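Local coordinates for Lmo2184 protein (Listeria monocytogenes serovar 1/2a, PDB 5JOQ) that may bind heme or another iron complex at the cell surface as the lipoprotein substrate-binding component of an iron-uptake ABC transporter, at residues A[216-227]-A[252-263]; A[118-126]-A[185-194]. All blocks are in the same frame, centred on the assembly; numbering follows the deposited sequence.

Contact 1. Residues A[216-227]-A[252-263]; sequences LQSANPDIILRA and FDAVKNNRVYDL. With CIT (citric acid), chain B.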
# COMPACT_ATOMS: atom_id res chain seq x y z
N LEU A 216 -1.99 -5.98 -28.06
CA LEU A 216 -2.44 -4.65 -27.66
C LEU A 216 -1.60 -3.57 -28.33
O LEU A 216 -2.13 -2.53 -28.75
CB LEU A 216 -2.39 -4.51 -26.14
CG LEU A 216 -3.39 -5.42 -25.37
CD1 LEU A 216 -3.10 -5.37 -23.88
CD2 LEU A 216 -4.87 -4.99 -25.60
N GLN A 217 -0.30 -3.80 -28.45
CA GLN A 217 0.55 -2.81 -29.13
C GLN A 217 0.12 -2.63 -30.58
O GLN A 217 0.10 -1.51 -31.10
CB GLN A 217 2.02 -3.24 -29.05
CG GLN A 217 2.96 -2.16 -29.68
CD GLN A 217 4.45 -2.52 -29.54
OE1 GLN A 217 4.90 -2.81 -28.45
NE2 GLN A 217 5.18 -2.53 -30.64
N SER A 218 -0.19 -3.73 -31.25
CA SER A 218 -0.65 -3.63 -32.63
C SER A 218 -2.01 -2.93 -32.70
O SER A 218 -2.29 -2.19 -33.65
CB SER A 218 -0.75 -5.04 -33.23
OG SER A 218 -1.21 -5.01 -34.55
N ALA A 219 -2.87 -3.16 -31.72
CA ALA A 219 -4.16 -2.46 -31.72
C ALA A 219 -3.95 -0.95 -31.55
O ALA A 219 -4.74 -0.15 -32.06
CB ALA A 219 -5.06 -3.00 -30.62
N ASN A 220 -2.90 -0.57 -30.83
CA ASN A 220 -2.43 0.81 -30.73
C ASN A 220 -3.51 1.71 -30.13
O ASN A 220 -4.06 2.56 -30.85
CB ASN A 220 -2.01 1.29 -32.13
CG ASN A 220 -1.22 2.60 -32.11
OD1 ASN A 220 -0.59 2.96 -31.12
ND2 ASN A 220 -1.23 3.31 -33.24
N PRO A 221 -3.88 1.56 -28.86
CA PRO A 221 -4.91 2.45 -28.30
C PRO A 221 -4.45 3.91 -28.35
O PRO A 221 -3.28 4.22 -28.16
CB PRO A 221 -5.07 1.97 -26.85
CG PRO A 221 -3.70 1.29 -26.53
CD PRO A 221 -3.36 0.60 -27.86
N ASP A 222 -5.40 4.80 -28.61
CA ASP A 222 -5.11 6.23 -28.51
C ASP A 222 -4.70 6.61 -27.09
O ASP A 222 -3.80 7.43 -26.87
CB ASP A 222 -6.34 7.03 -28.90
CG ASP A 222 -6.67 6.91 -30.38
OD1 ASP A 222 -5.73 6.92 -31.18
OD2 ASP A 222 -7.87 6.80 -30.72
N ILE A 223 -5.37 6.02 -26.11
CA ILE A 223 -5.24 6.38 -24.70
C ILE A 223 -5.07 5.12 -23.87
O ILE A 223 -5.75 4.11 -24.13
CB ILE A 223 -6.48 7.15 -24.20
CG1 ILE A 223 -6.61 8.49 -24.93
CG2 ILE A 223 -6.46 7.33 -22.66
CD1 ILE A 223 -8.04 9.13 -24.75
N ILE A 224 -4.21 5.17 -22.85
CA ILE A 224 -4.14 4.08 -21.86
C ILE A 224 -4.55 4.65 -20.51
O ILE A 224 -4.08 5.72 -20.13
CB ILE A 224 -2.75 3.44 -21.79
CG1 ILE A 224 -2.36 2.85 -23.17
CG2 ILE A 224 -2.71 2.36 -20.65
CD1 ILE A 224 -0.88 2.40 -23.24
N LEU A 225 -5.48 3.96 -19.83
CA LEU A 225 -5.92 4.27 -18.48
C LEU A 225 -5.45 3.16 -17.55
O LEU A 225 -5.50 1.99 -17.92
CB LEU A 225 -7.46 4.37 -18.37
CG LEU A 225 -8.16 5.32 -19.35
CD1 LEU A 225 -9.68 5.32 -19.07
CD2 LEU A 225 -7.58 6.76 -19.24
N ARG A 226 -4.98 3.54 -16.35
CA ARG A 226 -4.50 2.55 -15.37
C ARG A 226 -5.20 2.77 -14.04
O ARG A 226 -5.44 3.91 -13.64
CB ARG A 226 -2.96 2.66 -15.16
CG ARG A 226 -2.12 2.37 -16.44
CD ARG A 226 -0.58 2.47 -16.12
NE ARG A 226 -0.23 3.84 -15.67
CZ ARG A 226 0.86 4.49 -16.05
NH1 ARG A 226 1.70 3.91 -16.90
NH2 ARG A 226 1.09 5.73 -15.64
N ALA A 227 -5.53 1.68 -13.35
CA ALA A 227 -6.13 1.73 -12.02
C ALA A 227 -5.37 0.78 -11.10
O ALA A 227 -5.22 -0.40 -11.42
CB ALA A 227 -7.62 1.33 -12.06
N PHE A 252 4.34 1.56 -27.31
CA PHE A 252 2.97 2.00 -27.62
C PHE A 252 2.96 3.49 -27.97
O PHE A 252 3.55 4.30 -27.26
CB PHE A 252 2.04 1.81 -26.43
CG PHE A 252 1.57 0.39 -26.23
CD1 PHE A 252 2.48 -0.63 -25.98
CD2 PHE A 252 0.20 0.10 -26.22
CE1 PHE A 252 2.04 -1.95 -25.76
CE2 PHE A 252 -0.27 -1.21 -26.00
CZ PHE A 252 0.65 -2.24 -25.77
N ASP A 253 2.21 3.85 -29.02
CA ASP A 253 2.05 5.27 -29.35
C ASP A 253 1.50 6.08 -28.18
O ASP A 253 1.87 7.25 -28.00
CB ASP A 253 1.11 5.46 -30.56
CG ASP A 253 1.80 5.21 -31.89
OD1 ASP A 253 2.98 4.87 -31.91
OD2 ASP A 253 1.14 5.38 -32.93
N ALA A 254 0.55 5.52 -27.43
CA ALA A 254 -0.00 6.23 -26.27
C ALA A 254 1.08 6.65 -25.30
O ALA A 254 1.02 7.74 -24.71
CB ALA A 254 -1.02 5.35 -25.53
N VAL A 255 2.06 5.78 -25.07
CA VAL A 255 3.18 6.17 -24.21
C VAL A 255 4.00 7.27 -24.88
O VAL A 255 4.29 8.31 -24.28
CB VAL A 255 4.05 4.95 -23.87
CG1 VAL A 255 5.27 5.40 -23.05
CG2 VAL A 255 3.18 3.93 -23.08
N LYS A 256 4.35 7.08 -26.16
CA LYS A 256 5.15 8.11 -26.83
C LYS A 256 4.45 9.46 -26.83
O LYS A 256 5.12 10.51 -26.77
CB LYS A 256 5.45 7.67 -28.26
CG LYS A 256 6.25 6.39 -28.35
CD LYS A 256 6.40 5.96 -29.79
CE LYS A 256 7.42 4.85 -29.97
NZ LYS A 256 7.51 4.43 -31.40
N ASN A 257 3.12 9.48 -26.90
CA ASN A 257 2.34 10.72 -27.02
C ASN A 257 1.90 11.27 -25.66
O ASN A 257 1.13 12.24 -25.64
CB ASN A 257 1.08 10.49 -27.87
CG ASN A 257 1.39 10.14 -29.31
OD1 ASN A 257 2.46 10.45 -29.80
ND2 ASN A 257 0.44 9.49 -29.98
N ASN A 258 2.31 10.66 -24.55
CA ASN A 258 1.94 11.12 -23.21
C ASN A 258 0.42 11.07 -23.00
O ASN A 258 -0.19 11.99 -22.44
CB ASN A 258 2.48 12.54 -22.95
CG ASN A 258 2.33 12.97 -21.49
OD1 ASN A 258 2.49 12.15 -20.55
ND2 ASN A 258 2.02 14.25 -21.28
N ARG A 259 -0.20 9.99 -23.48
CA ARG A 259 -1.63 9.76 -23.34
C ARG A 259 -1.90 8.57 -22.42
O ARG A 259 -2.76 7.72 -22.71
CB ARG A 259 -2.26 9.55 -24.73
CG ARG A 259 -1.94 10.69 -25.75
CD ARG A 259 -2.84 10.63 -27.02
NE ARG A 259 -4.24 10.97 -26.73
CZ ARG A 259 -5.23 10.98 -27.63
NH1 ARG A 259 -4.97 10.66 -28.89
NH2 ARG A 259 -6.47 11.30 -27.27
N VAL A 260 -1.18 8.49 -21.31
CA VAL A 260 -1.37 7.45 -20.31
C VAL A 260 -1.78 8.14 -19.02
O VAL A 260 -1.09 9.06 -18.57
CB VAL A 260 -0.08 6.62 -20.09
CG1 VAL A 260 -0.37 5.46 -19.10
CG2 VAL A 260 0.48 6.11 -21.43
N TYR A 261 -2.91 7.72 -18.44
CA TYR A 261 -3.45 8.37 -17.25
C TYR A 261 -3.58 7.34 -16.14
O TYR A 261 -4.05 6.23 -16.36
CB TYR A 261 -4.84 8.98 -17.52
CG TYR A 261 -4.80 10.00 -18.61
CD1 TYR A 261 -4.98 9.64 -19.93
CD2 TYR A 261 -4.56 11.35 -18.32
CE1 TYR A 261 -4.93 10.59 -20.97
CE2 TYR A 261 -4.51 12.33 -19.36
CZ TYR A 261 -4.68 11.92 -20.68
OH TYR A 261 -4.62 12.85 -21.72
N ASP A 262 -3.26 7.76 -14.92
CA ASP A 262 -3.58 6.98 -13.73
C ASP A 262 -4.91 7.45 -13.18
O ASP A 262 -5.08 8.65 -12.91
CB ASP A 262 -2.48 7.14 -12.69
CG ASP A 262 -1.22 6.46 -13.13
OD1 ASP A 262 -1.32 5.23 -13.35
OD2 ASP A 262 -0.19 7.14 -13.30
N LEU A 263 -5.85 6.54 -13.03
CA LEU A 263 -7.17 6.91 -12.57
C LEU A 263 -7.12 7.13 -11.06
O LEU A 263 -6.65 6.25 -10.33
CB LEU A 263 -8.19 5.83 -12.91
CG LEU A 263 -8.41 5.59 -14.41
CD1 LEU A 263 -9.40 4.43 -14.57
CD2 LEU A 263 -8.97 6.85 -15.12
C1 CIT B . -8.03 10.65 -30.34
O1 CIT B . -8.01 11.25 -29.24
O2 CIT B . -6.95 10.22 -30.78
C2 CIT B . -9.35 10.44 -31.07
C3 CIT B . -9.21 10.38 -32.59
O7 CIT B . -8.96 8.98 -32.93
C4 CIT B . -10.50 10.81 -33.29
C5 CIT B . -10.38 10.71 -34.81
O3 CIT B . -9.71 11.54 -35.47
O4 CIT B . -10.98 9.80 -35.43
C6 CIT B . -8.05 11.27 -33.05
O5 CIT B . -8.19 12.51 -33.05
O6 CIT B . -6.95 10.80 -33.41
O HOH W 1 1.36 0.96 -30.49
O HOH W 2 -0.78 2.99 -28.16
O HOH W 3 -1.28 6.44 -33.41
O HOH W 4 -1.85 7.96 -28.92

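Contact 2. Residues A[118-126]-A[185-194]; sequences LDFTSIASM and HAYIGDLVKL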
# COMPACT_ATOMS: atom_id res chain seq x y z
N LEU A 118 -25.26 -7.42 -4.34
CA LEU A 118 -25.74 -6.41 -5.30
C LEU A 118 -24.76 -6.29 -6.47
O LEU A 118 -23.56 -6.25 -6.26
CB LEU A 118 -25.84 -5.06 -4.61
CG LEU A 118 -26.59 -5.09 -3.26
CD1 LEU A 118 -26.60 -3.69 -2.61
CD2 LEU A 118 -28.00 -5.63 -3.44
N ASP A 119 -25.29 -6.24 -7.69
CA ASP A 119 -24.42 -6.20 -8.88
C ASP A 119 -24.02 -4.74 -9.16
O ASP A 119 -24.83 -3.95 -9.66
CB ASP A 119 -25.15 -6.80 -10.08
CG ASP A 119 -24.24 -6.92 -11.30
OD1 ASP A 119 -23.14 -6.33 -11.28
OD2 ASP A 119 -24.59 -7.62 -12.26
N PHE A 120 -22.77 -4.39 -8.84
CA PHE A 120 -22.24 -3.05 -9.09
C PHE A 120 -21.21 -3.04 -10.24
O PHE A 120 -20.26 -2.22 -10.25
CB PHE A 120 -21.64 -2.49 -7.80
CG PHE A 120 -22.70 -2.03 -6.77
CD1 PHE A 120 -24.06 -2.24 -6.99
CD2 PHE A 120 -22.32 -1.39 -5.61
CE1 PHE A 120 -25.04 -1.78 -6.06
CE2 PHE A 120 -23.27 -0.95 -4.66
CZ PHE A 120 -24.61 -1.14 -4.87
N THR A 121 -21.35 -3.96 -11.20
CA THR A 121 -20.38 -4.01 -12.30
C THR A 121 -20.67 -3.00 -13.42
O THR A 121 -19.85 -2.87 -14.32
CB THR A 121 -20.31 -5.42 -12.90
OG1 THR A 121 -21.62 -5.84 -13.35
CG2 THR A 121 -19.79 -6.43 -11.82
N SER A 122 -21.82 -2.31 -13.39
CA SER A 122 -22.09 -1.19 -14.29
C SER A 122 -22.94 -0.17 -13.54
O SER A 122 -23.54 -0.47 -12.50
CB SER A 122 -22.82 -1.65 -15.58
OG SER A 122 -24.11 -2.18 -15.27
N ILE A 123 -23.03 1.05 -14.08
CA ILE A 123 -23.94 2.01 -13.47
C ILE A 123 -25.38 1.52 -13.59
O ILE A 123 -26.16 1.61 -12.64
CB ILE A 123 -23.76 3.41 -14.11
CG1 ILE A 123 -22.33 3.95 -13.81
CG2 ILE A 123 -24.86 4.41 -13.60
CD1 ILE A 123 -22.06 5.34 -14.44
N ALA A 124 -25.76 1.01 -14.77
CA ALA A 124 -27.14 0.54 -14.96
C ALA A 124 -27.49 -0.58 -13.98
O ALA A 124 -28.61 -0.62 -13.45
CB ALA A 124 -27.33 0.06 -16.40
N SER A 125 -26.56 -1.52 -13.76
CA SER A 125 -26.85 -2.57 -12.79
C SER A 125 -26.99 -2.00 -11.40
O SER A 125 -27.90 -2.39 -10.66
CB SER A 125 -25.76 -3.66 -12.83
OG SER A 125 -25.94 -4.47 -14.02
N MET A 126 -26.11 -1.05 -11.03
CA MET A 126 -26.27 -0.39 -9.72
C MET A 126 -27.64 0.28 -9.60
O MET A 126 -28.28 0.21 -8.55
CB MET A 126 -25.15 0.66 -9.51
CG MET A 126 -25.26 1.35 -8.15
SD MET A 126 -23.99 2.63 -7.88
CE MET A 126 -24.48 3.86 -9.13
N HIS A 185 -17.33 -5.07 -19.54
CA HIS A 185 -18.19 -5.75 -18.56
C HIS A 185 -17.86 -5.40 -17.12
O HIS A 185 -18.61 -5.82 -16.21
CB HIS A 185 -18.15 -7.28 -18.72
CG HIS A 185 -18.50 -7.72 -20.10
ND1 HIS A 185 -19.74 -7.49 -20.67
CD2 HIS A 185 -17.77 -8.36 -21.05
CE1 HIS A 185 -19.76 -7.96 -21.90
NE2 HIS A 185 -18.58 -8.51 -22.15
N ALA A 186 -16.78 -4.68 -16.87
CA ALA A 186 -16.44 -4.19 -15.54
C ALA A 186 -16.78 -2.71 -15.43
O ALA A 186 -16.95 -2.02 -16.44
CB ALA A 186 -14.94 -4.41 -15.24
N TYR A 187 -16.84 -2.21 -14.19
CA TYR A 187 -17.34 -0.85 -13.96
C TYR A 187 -16.49 0.21 -14.65
O TYR A 187 -17.01 1.15 -15.26
CB TYR A 187 -17.43 -0.59 -12.46
CG TYR A 187 -17.61 0.88 -12.08
CD1 TYR A 187 -18.74 1.60 -12.48
CD2 TYR A 187 -16.66 1.54 -11.29
CE1 TYR A 187 -18.93 2.94 -12.13
CE2 TYR A 187 -16.83 2.87 -10.92
CZ TYR A 187 -17.97 3.55 -11.33
OH TYR A 187 -18.15 4.86 -10.97
N ILE A 188 -15.16 0.11 -14.54
CA ILE A 188 -14.34 1.13 -15.20
C ILE A 188 -14.52 1.02 -16.71
O ILE A 188 -14.51 2.04 -17.41
CB ILE A 188 -12.85 1.01 -14.82
CG1 ILE A 188 -12.64 1.15 -13.31
CG2 ILE A 188 -12.00 2.07 -15.62
CD1 ILE A 188 -13.00 2.48 -12.78
N GLY A 189 -14.69 -0.19 -17.25
CA GLY A 189 -15.05 -0.31 -18.67
C GLY A 189 -16.38 0.36 -19.00
O GLY A 189 -16.55 0.94 -20.09
N ASP A 190 -17.36 0.25 -18.09
CA ASP A 190 -18.64 0.92 -18.30
C ASP A 190 -18.46 2.45 -18.35
O ASP A 190 -19.10 3.13 -19.15
CB ASP A 190 -19.62 0.52 -17.20
CG ASP A 190 -21.05 0.85 -17.54
OD1 ASP A 190 -21.45 0.56 -18.69
OD2 ASP A 190 -21.76 1.42 -16.70
N LEU A 191 -17.61 3.00 -17.48
CA LEU A 191 -17.39 4.46 -17.51
C LEU A 191 -16.79 4.89 -18.84
O LEU A 191 -17.21 5.90 -19.43
CB LEU A 191 -16.46 4.89 -16.36
CG LEU A 191 -17.00 4.69 -14.95
CD1 LEU A 191 -15.86 5.07 -13.99
CD2 LEU A 191 -18.15 5.68 -14.72
N VAL A 192 -15.78 4.15 -19.33
CA VAL A 192 -15.18 4.47 -20.62
C VAL A 192 -16.24 4.44 -21.71
O VAL A 192 -16.33 5.34 -22.55
CB VAL A 192 -14.02 3.51 -20.92
CG1 VAL A 192 -13.59 3.66 -22.39
CG2 VAL A 192 -12.81 3.80 -19.99
N LYS A 193 -17.07 3.38 -21.72
CA LYS A 193 -18.11 3.25 -22.73
C LYS A 193 -19.07 4.43 -22.68
O LYS A 193 -19.43 5.00 -23.72
CB LYS A 193 -18.89 1.94 -22.50
CG LYS A 193 -20.01 1.69 -23.55
CD LYS A 193 -20.79 0.37 -23.30
CE LYS A 193 -21.97 0.58 -22.33
NZ LYS A 193 -22.86 -0.63 -22.14
N LEU A 194 -19.55 4.77 -21.49
CA LEU A 194 -20.55 5.83 -21.37
C LEU A 194 -19.98 7.18 -21.79
O LEU A 194 -20.71 8.01 -22.33
CB LEU A 194 -21.05 5.90 -19.93
CG LEU A 194 -21.91 4.69 -19.46
CD1 LEU A 194 -22.15 4.79 -17.95
CD2 LEU A 194 -23.24 4.60 -20.18
O HOH W 5 -24.35 1.43 -17.26

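Contact 1. Residues A[216-227]-A[252-263]
I224 pairs in parallel with V260, L225 with Y261 and R226 with D262, as strand 223-227 runs beside strand 260-262 at 4.8 Å between axes. I224 N donates to R259 O and I224 O accepts from Y261 N. R226 repeats the pattern one step on, its N to Y261 O and its O from L263 N. R226 reaches D262 side-on in a salt bridge: NE meets OD1 at 2.9 Å and NH2 meets OD2 at 3.0 Å. A bend at chi3 (-62°) folds the R226 side chain so that V260 CG1 lies over one face of its guanidinium. R226 NH2 also forms a salt bridge with D240 of helix 233-245.

Before the strands, F252 turns a ring face to Q217, whose CA sits 3.7 Å from the ring centroid in a CH-pi contact. I224 CD1 reaches F252 CD2, and I224 CG1 lies 3.7 Å from A254 CB. N220 ND2 donates to D253 OD2 from above the carboxylate plane, and a water joins N220 OD1 and P221 O to A254 N. In one conformer, R259 meets a carboxylate of a citrate, probably from crystallisation.

Strand 223-227 lies between strands 168-173 and 260-262. L225, Y261 and L263 pack on helix 276-288.

Contact 2. Residues A[118-126]-A[185-194]
I123 fits as a knob among Y187, D190, L191 and L194 of helix 187-194. Its CG1 comes to the edge of the Y187 ring, 3.9 Å from CE1, and the two side chains cross obliquely. The extended I123 side chain carries CD1 further in. There CD1 meets L194 CD1 at 3.6 Å and L191 CD2 at 3.9 Å, crossing L191 at about a right angle. L191 CG lies over one face of the Y187 ring.

D190 forms the polar side of the contact. Its CG stands anti to the backbone N (chi1 -164°), and OD2 accepts from I123 N at 2.9 Å. The donor approaches on the anti side, 33° out of the carboxylate plane. S122 CB packs against the same oxygen, and a water bridges D190 OD2 to A124 N. The carboxylate thus faces the first turn of helix 123-136 and would probably be stabilised by the helix dipole.

S122 is the N-cap of that helix: OG accepts from S125 N at 3.0 Å. D119 OD1 takes T121 N in an Asx turn. The capped start of helix 123-136 joins the N-terminal sheet's half to helix 187-194 of the C-terminal half, where the lobes of this solute-binding fold meet.

Both segments of contact 2 precede those of contact 1 in the chain, and the two centres lie about 21 Å apart. Contact 2 lies about 7 Å from the chain centre, contact 1 about 21 Å. Segment 118-126 starts on the final residue of edge strand 115-118, in the parallel sheet with 37-39 and 93-97. The other three segments belong to the part built round the mixed sheet containing strands 168-173, 223-227 and 260-262. Contact 2 therefore joins the two sheet-bearing halves, whereas contact 1 builds one of them. The contacts meet directly where V192 packs on L225 and I188 on L263. Helix 276-288 touches both. This two-lobed plan is consistent with a solute-binding protein of the FatB type.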